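Local coordinates for copper induced nitroreductase D (Lactococcus lactis, PDB 2WQF), which binds flavin mononucleotide and probably works as a nitroreductase-family oxidoreductase, induced by copper and involved in defence against oxidative stress, at residues E23-V26 against I27-K31; Q128-G131 against I132-N136. One frame throughout, in Å; residues are numbered along the deposited sequence. Where two conformers were deposited one is given.

Contact 1: E23-V26 against I27-K31; sequences EEKV and IETIK
The first two turns of the amphipathic helix 23-35 join Lys25 to Thr29 and Val26 to Ile30 one turn apart, a compact example of how i to i+4 pairing gives each helix face its own chemistry. On one face, Lys25 O takes two bonds from a single residue: the amide N of Thr29 at 3.0 Å and its hydroxyl OG1 at 2.8 Å. The two donors arrive from opposite faces of the carbonyl plane, each tilted 29° from it. OG1 can turn back along the helix because it stands anti to its own carbonyl carbon (chi1 -58°), and CG2 is thereby directed away from the backbone N. The buried hydroxyl thus finds an acceptor in the main chain. On the apolar face, Val26 CG1 meets the terminal CD1 of Ile30 at 3.9 Å, the two side chains crossing at a slant, while Ile30 N donates to Val26 O. The exposed face is quite different. The carboxylates of Glu24 and Glu28 converge with their planes 72° apart, and in the conformer given Glu24 OE1 lies 2.7 Å from Glu28 OE2. Because Glu28 has a second conformer, any shift in ionisation from this closeness is doubtful. Val26 and Ile30 press against Leu141 of helix 121-143, and Thr29 reaches Ala140 there and Ile4 of the second subunit. Ile27 and Ile30 both lie on Ile50 of strand 46-52, so that Ile30 touches both the strand and helix 121-143.

Contact 2: Q128-G131 against I132-N136; sequences QGSG and IISVN
Ser134 folds its hydroxyl back onto Ser130 O, OG donating over 2.7 Å, an i to i+4 side-chain-to-backbone hydrogen bond of a helical serine within a buried part of the long helix 121-143. The main-chain N of Ser134 donates to the same oxygen at 3.0 Å, from the other face of the carbonyl plane; OG sits well above that plane, 36° out of it. The rotation about CA-CB that sets OG anti to the carbonyl carbon (chi1 -63°) makes this return possible. An alanine here would keep the amide bond but is likely to strip Ser130 O of its second donor and leave the water that Ser134 OG shares with Ser130 OG with one fewer acceptor. Two residues earlier in the chain, Ile132 N bonds to Gln128 O, and Ile132 CG1 packs beside that oxygen at 3.2 Å. Gly129 and Gly131, on either side of Ser130 in the chain, carry no side chain. Farther out, Phe101 of strand 97-104 touches Ile133 and Ser134, whereas Ile132 packs on Val135 of the second subunit and also touches FMN. Gln128, likewise touching FMN, gives its NE2 to Glu127 OE2 of the second subunit. Beside the serine pair, one water donates to Ser130 OG at 3.0 Å and to Ser134 OG at 2.9 Å.

Contact 1 and contact 2 apply the same device, a hydroxyl side chain bonded to the carbonyl one turn back, in two settings. Their centres lie about 17 Å apart and their nearest atoms about 6 Å, so they do not touch; what joins them is helix 121-143, whose residues beyond contact 2 receive the inner face of 23-31. Contact 2 is the one near the cofactor: the Gln128 side chain comes within about 3 Å of a bound FMN, and that of Val135 within about 5 Å of the FMN-binding Arg10. Thr29 in contact 1 stays about 12 Å from Arg10, side chain to side chain. Both contacts also meet the second subunit.

Contact 1: E23-V26 against I27-K31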
ATOM      1  N   GLU A  23     -21.759   2.323 -14.035  1.00 15.73           N
ATOM      2  CA  GLU A  23     -20.368   2.112 -14.422  1.00 15.24           C
ATOM      3  C   GLU A  23     -19.550   3.423 -14.416  1.00 13.08           C
ATOM      4  O   GLU A  23     -18.368   3.435 -14.063  1.00 15.16           O
ATOM      5  CB  GLU A  23     -20.246   1.372 -15.771  1.00 18.43           C
ATOM      6  CG  GLU A  23     -21.531   1.109 -16.563  1.00 66.04           C
ATOM      7  CD  GLU A  23     -21.373   0.073 -17.708  1.00 79.37           C
ATOM      8  OE1 GLU A  23     -22.299  -0.749 -17.891  1.00 78.46           O
ATOM      9  OE2 GLU A  23     -20.344   0.076 -18.426  1.00 71.52           O
ATOM     10  N   GLU A  24     -20.163   4.529 -14.814  1.00 15.12           N
ATOM     11  CA  GLU A  24     -19.457   5.810 -14.811  1.00 16.72           C
ATOM     12  C   GLU A  24     -19.017   6.179 -13.398  1.00 14.68           C
ATOM     13  O   GLU A  24     -17.899   6.630 -13.200  1.00 15.92           O
ATOM     14  CB  GLU A  24     -20.339   6.935 -15.361  1.00 22.67           C
ATOM     15  CG  GLU A  24     -21.186   7.700 -14.275  1.00 70.17           C
ATOM     16  CD  GLU A  24     -20.908   9.222 -14.201  1.00 80.57           C
ATOM     17  OE1 GLU A  24     -20.182   9.746 -15.069  1.00 88.94           O
ATOM     18  OE2 GLU A  24     -21.409   9.907 -13.270  1.00 52.70           O
ATOM     19  N   LYS A  25     -19.877   5.939 -12.413  1.00 13.17           N
ATOM     20  CA  LYS A  25     -19.534   6.241 -11.024  1.00 15.49           C
ATOM     21  C   LYS A  25     -18.423   5.348 -10.553  1.00 13.29           C
ATOM     22  O   LYS A  25     -17.570   5.758  -9.772  1.00 14.63           O
ATOM     23  CB  LYS A  25     -20.763   6.077 -10.107  1.00 18.28           C
ATOM     24  CG  LYS A  25     -20.579   6.374  -8.611  1.00 65.15           C
ATOM     25  CD  LYS A  25     -21.812   5.871  -7.826  1.00 59.13           C
ATOM     26  CE  LYS A  25     -23.109   6.199  -8.581  1.00 64.96           C
ATOM     27  NZ  LYS A  25     -24.319   5.585  -8.006  1.00 47.53           N
ATOM     28  N   VAL A  26     -18.451   4.096 -10.973  1.00 11.99           N
ATOM     29  CA  VAL A  26     -17.375   3.183 -10.635  1.00 12.74           C
ATOM     30  C   VAL A  26     -16.029   3.697 -11.172  1.00 12.32           C
ATOM     31  O   VAL A  26     -15.048   3.745 -10.435  1.00 13.77           O
ATOM     32  CB  VAL A  26     -17.672   1.771 -11.159  1.00 16.40           C
ATOM     33  CG1 VAL A  26     -16.461   0.872 -10.903  1.00 19.82           C
ATOM     34  CG2 VAL A  26     -18.902   1.228 -10.462  1.00 17.57           C
ATOM     35  N   ILE A  27     -15.998   4.095 -12.433  1.00 12.33           N
ATOM     36  CA  ILE A  27     -14.775   4.583 -13.063  1.00 14.50           C
ATOM     37  C   ILE A  27     -14.281   5.845 -12.337  1.00 13.24           C
ATOM     38  O   ILE A  27     -13.090   5.982 -12.072  1.00 13.98           O
ATOM     39  CB  ILE A  27     -14.994   4.930 -14.558  1.00 18.08           C
ATOM     40  CG1 ILE A  27     -15.384   3.690 -15.360  1.00 31.06           C
ATOM     41  CG2 ILE A  27     -13.754   5.598 -15.133  1.00 18.30           C
ATOM     42  CD1 ILE A  27     -14.476   2.615 -15.223  1.00 26.33           C
ATOM     43  N   GLU A  28     -15.210   6.749 -12.014  1.00 12.25           N
ATOM     44  CA  GLU A  28     -14.879   7.980 -11.298  0.61 12.05           C
ATOM     45  C   GLU A  28     -14.239   7.668  -9.959  1.00 10.84           C
ATOM     46  O   GLU A  28     -13.260   8.311  -9.544  1.00 14.52           O
ATOM     47  CB  GLU A  28     -16.133   8.821 -11.081  0.61 15.96           C
ATOM     48  CG  GLU A  28     -16.658   9.468 -12.339  0.61 21.47           C
ATOM     49  CD  GLU A  28     -17.977  10.201 -12.125  0.61 40.54           C
ATOM     50  OE1 GLU A  28     -18.432  10.320 -10.966  0.61 62.54           O
ATOM     51  OE2 GLU A  28     -18.560  10.649 -13.130  0.61 53.42           O
ATOM     52  N   THR A  29     -14.797   6.682  -9.262  1.00 11.49           N
ATOM     53  CA  THR A  29     -14.308   6.321  -7.947  1.00 11.75           C
ATOM     54  C   THR A  29     -12.929   5.684  -8.008  1.00 12.96           C
ATOM     55  O   THR A  29     -12.077   5.935  -7.150  1.00 12.84           O
ATOM     56  CB  THR A  29     -15.296   5.395  -7.250  1.00 14.89           C
ATOM     57  OG1 THR A  29     -16.558   6.065  -7.171  1.00 19.44           O
ATOM     58  CG2 THR A  29     -14.873   5.123  -5.860  1.00 25.02           C
ATOM     59  N   ILE A  30     -12.713   4.833  -9.003  1.00 12.06           N
ATOM     60  CA  ILE A  30     -11.406   4.233  -9.204  1.00 12.93           C
ATOM     61  C   ILE A  30     -10.363   5.323  -9.384  1.00 12.01           C
ATOM     62  O   ILE A  30      -9.302   5.286  -8.769  1.00 11.92           O
ATOM     63  CB  ILE A  30     -11.407   3.262 -10.422  1.00 12.98           C
ATOM     64  CG1 ILE A  30     -12.275   2.022 -10.134  1.00 12.54           C
ATOM     65  CG2 ILE A  30      -9.999   2.822 -10.754  1.00 13.81           C
ATOM     66  CD1 ILE A  30     -12.627   1.244 -11.407  1.00 14.45           C
ATOM     67  N   LYS A  31     -10.642   6.278 -10.268  1.00 12.07           N
ATOM     68  CA  LYS A  31      -9.707   7.351 -10.557  1.00 13.04           C
ATOM     69  C   LYS A  31      -9.433   8.171  -9.287  1.00 11.17           C
ATOM     70  O   LYS A  31      -8.286   8.506  -9.002  1.00 13.90           O
ATOM     71  CB  LYS A  31     -10.229   8.253 -11.663  1.00 13.93           C
ATOM     72  CG  LYS A  31     -10.233   7.616 -13.047  1.00 14.87           C
ATOM     73  CD  LYS A  31     -10.865   8.614 -14.053  1.00 19.99           C
ATOM     74  CE  LYS A  31     -10.832   8.125 -15.455  1.00 22.69           C
ATOM     75  NZ  LYS A  31     -11.590   9.032 -16.360  1.00 25.05           N
TER

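Contact 2: Q128-G131 against I132-N136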
ATOM      1  N   GLN A 128       5.720  -0.281  -3.077  1.00 12.62           N
ATOM      2  CA  GLN A 128       4.833   0.131  -1.997  1.00 13.50           C
ATOM      3  C   GLN A 128       3.649   0.916  -2.568  1.00 11.26           C
ATOM      4  O   GLN A 128       2.494   0.702  -2.165  1.00 12.50           O
ATOM      5  CB  GLN A 128       5.609   0.936  -0.944  1.00 13.83           C
ATOM      6  CG  GLN A 128       6.635   0.082  -0.210  1.00 13.26           C
ATOM      7  CD  GLN A 128       7.505   0.857   0.741  1.00 15.69           C
ATOM      8  OE1 GLN A 128       7.431   2.085   0.820  1.00 16.64           O
ATOM      9  NE2 GLN A 128       8.357   0.144   1.461  1.00 16.71           N
ATOM     10  N   GLY A 129       3.950   1.817  -3.504  1.00 11.23           N
ATOM     11  CA  GLY A 129       2.954   2.612  -4.196  1.00 12.26           C
ATOM     12  C   GLY A 129       1.894   1.772  -4.894  1.00 11.04           C
ATOM     13  O   GLY A 129       0.705   2.109  -4.902  1.00 10.68           O
ATOM     14  N   SER A 130       2.319   0.670  -5.491  1.00 10.63           N
ATOM     15  CA  SER A 130       1.403  -0.228  -6.166  1.00 10.82           C
ATOM     16  C   SER A 130       0.438  -0.866  -5.168  1.00 11.20           C
ATOM     17  O   SER A 130      -0.786  -0.932  -5.401  1.00 11.17           O
ATOM     18  CB  SER A 130       2.151  -1.315  -6.941  1.00 13.23           C
ATOM     19  OG  SER A 130       1.231  -2.025  -7.744  1.00 13.47           O
ATOM     20  N   GLY A 131       0.966  -1.278  -4.020  1.00 10.57           N
ATOM     21  CA  GLY A 131       0.110  -1.824  -2.971  1.00 11.74           C
ATOM     22  C   GLY A 131      -0.896  -0.780  -2.495  1.00 11.28           C
ATOM     23  O   GLY A 131      -2.086  -1.068  -2.357  1.00 10.80           O
ATOM     24  N   ILE A 132      -0.403   0.439  -2.289  1.00 10.96           N
ATOM     25  CA  ILE A 132      -1.215   1.546  -1.801  1.00 11.47           C
ATOM     26  C   ILE A 132      -2.403   1.807  -2.734  1.00 10.78           C
ATOM     27  O   ILE A 132      -3.561   1.835  -2.293  1.00 10.09           O
ATOM     28  CB  ILE A 132      -0.341   2.804  -1.663  1.00 10.69           C
ATOM     29  CG1 ILE A 132       0.608   2.656  -0.456  1.00 11.09           C
ATOM     30  CG2 ILE A 132      -1.168   4.073  -1.524  1.00 13.49           C
ATOM     31  CD1 ILE A 132       1.748   3.673  -0.460  1.00 11.67           C
ATOM     32  N   ILE A 133      -2.153   1.983  -4.024  1.00  9.81           N
ATOM     33  CA  ILE A 133      -3.265   2.341  -4.917  1.00 10.48           C
ATOM     34  C   ILE A 133      -4.203   1.145  -5.129  1.00 10.47           C
ATOM     35  O   ILE A 133      -5.414   1.328  -5.258  1.00 10.69           O
ATOM     36  CB  ILE A 133      -2.812   2.954  -6.265  1.00 10.64           C
ATOM     37  CG1 ILE A 133      -1.989   1.998  -7.112  1.00 11.52           C
ATOM     38  CG2 ILE A 133      -2.062   4.286  -5.992  1.00 12.04           C
ATOM     39  CD1 ILE A 133      -1.741   2.536  -8.527  1.00 12.66           C
ATOM     40  N   SER A 134      -3.657  -0.070  -5.086  1.00 10.19           N
ATOM     41  CA  SER A 134      -4.479  -1.265  -5.260  1.00 10.88           C
ATOM     42  C   SER A 134      -5.519  -1.380  -4.136  1.00 10.81           C
ATOM     43  O   SER A 134      -6.707  -1.634  -4.404  1.00 11.44           O
ATOM     44  CB  SER A 134      -3.622  -2.540  -5.321  1.00 13.95           C
ATOM     45  OG  SER A 134      -2.770  -2.513  -6.437  1.00 14.29           O
ATOM     46  N   VAL A 135      -5.094  -1.203  -2.876  1.00 10.76           N
ATOM     47  CA  VAL A 135      -6.024  -1.369  -1.750  0.74 11.53           C
ATOM     48  C   VAL A 135      -6.955  -0.179  -1.624  1.00 10.26           C
ATOM     49  O   VAL A 135      -8.094  -0.337  -1.208  1.00 10.91           O
ATOM     50  CB  VAL A 135      -5.341  -1.691  -0.375  0.74 12.35           C
ATOM     51  CG1 VAL A 135      -4.519  -2.943  -0.496  0.74 12.35           C
ATOM     52  CG2 VAL A 135      -4.484  -0.513   0.127  0.74 14.65           C
ATOM     53  N   ASN A 136      -6.485   1.019  -2.003  1.00  9.29           N
ATOM     54  CA  ASN A 136      -7.370   2.162  -1.945  1.00  9.41           C
ATOM     55  C   ASN A 136      -8.521   1.997  -2.953  1.00  9.07           C
ATOM     56  O   ASN A 136      -9.668   2.327  -2.652  1.00 10.14           O
ATOM     57  CB  ASN A 136      -6.622   3.514  -2.116  1.00  9.41           C
ATOM     58  CG  ASN A 136      -5.989   3.989  -0.826  1.00  9.67           C
ATOM     59  OD1 ASN A 136      -6.344   3.511   0.256  1.00 10.29           O
ATOM     60  ND2 ASN A 136      -5.039   4.913  -0.930  1.00 11.40           N
TER
HETATM   61  O   HOH W   1      -0.745  -4.249  -7.528  1.00 15.35           O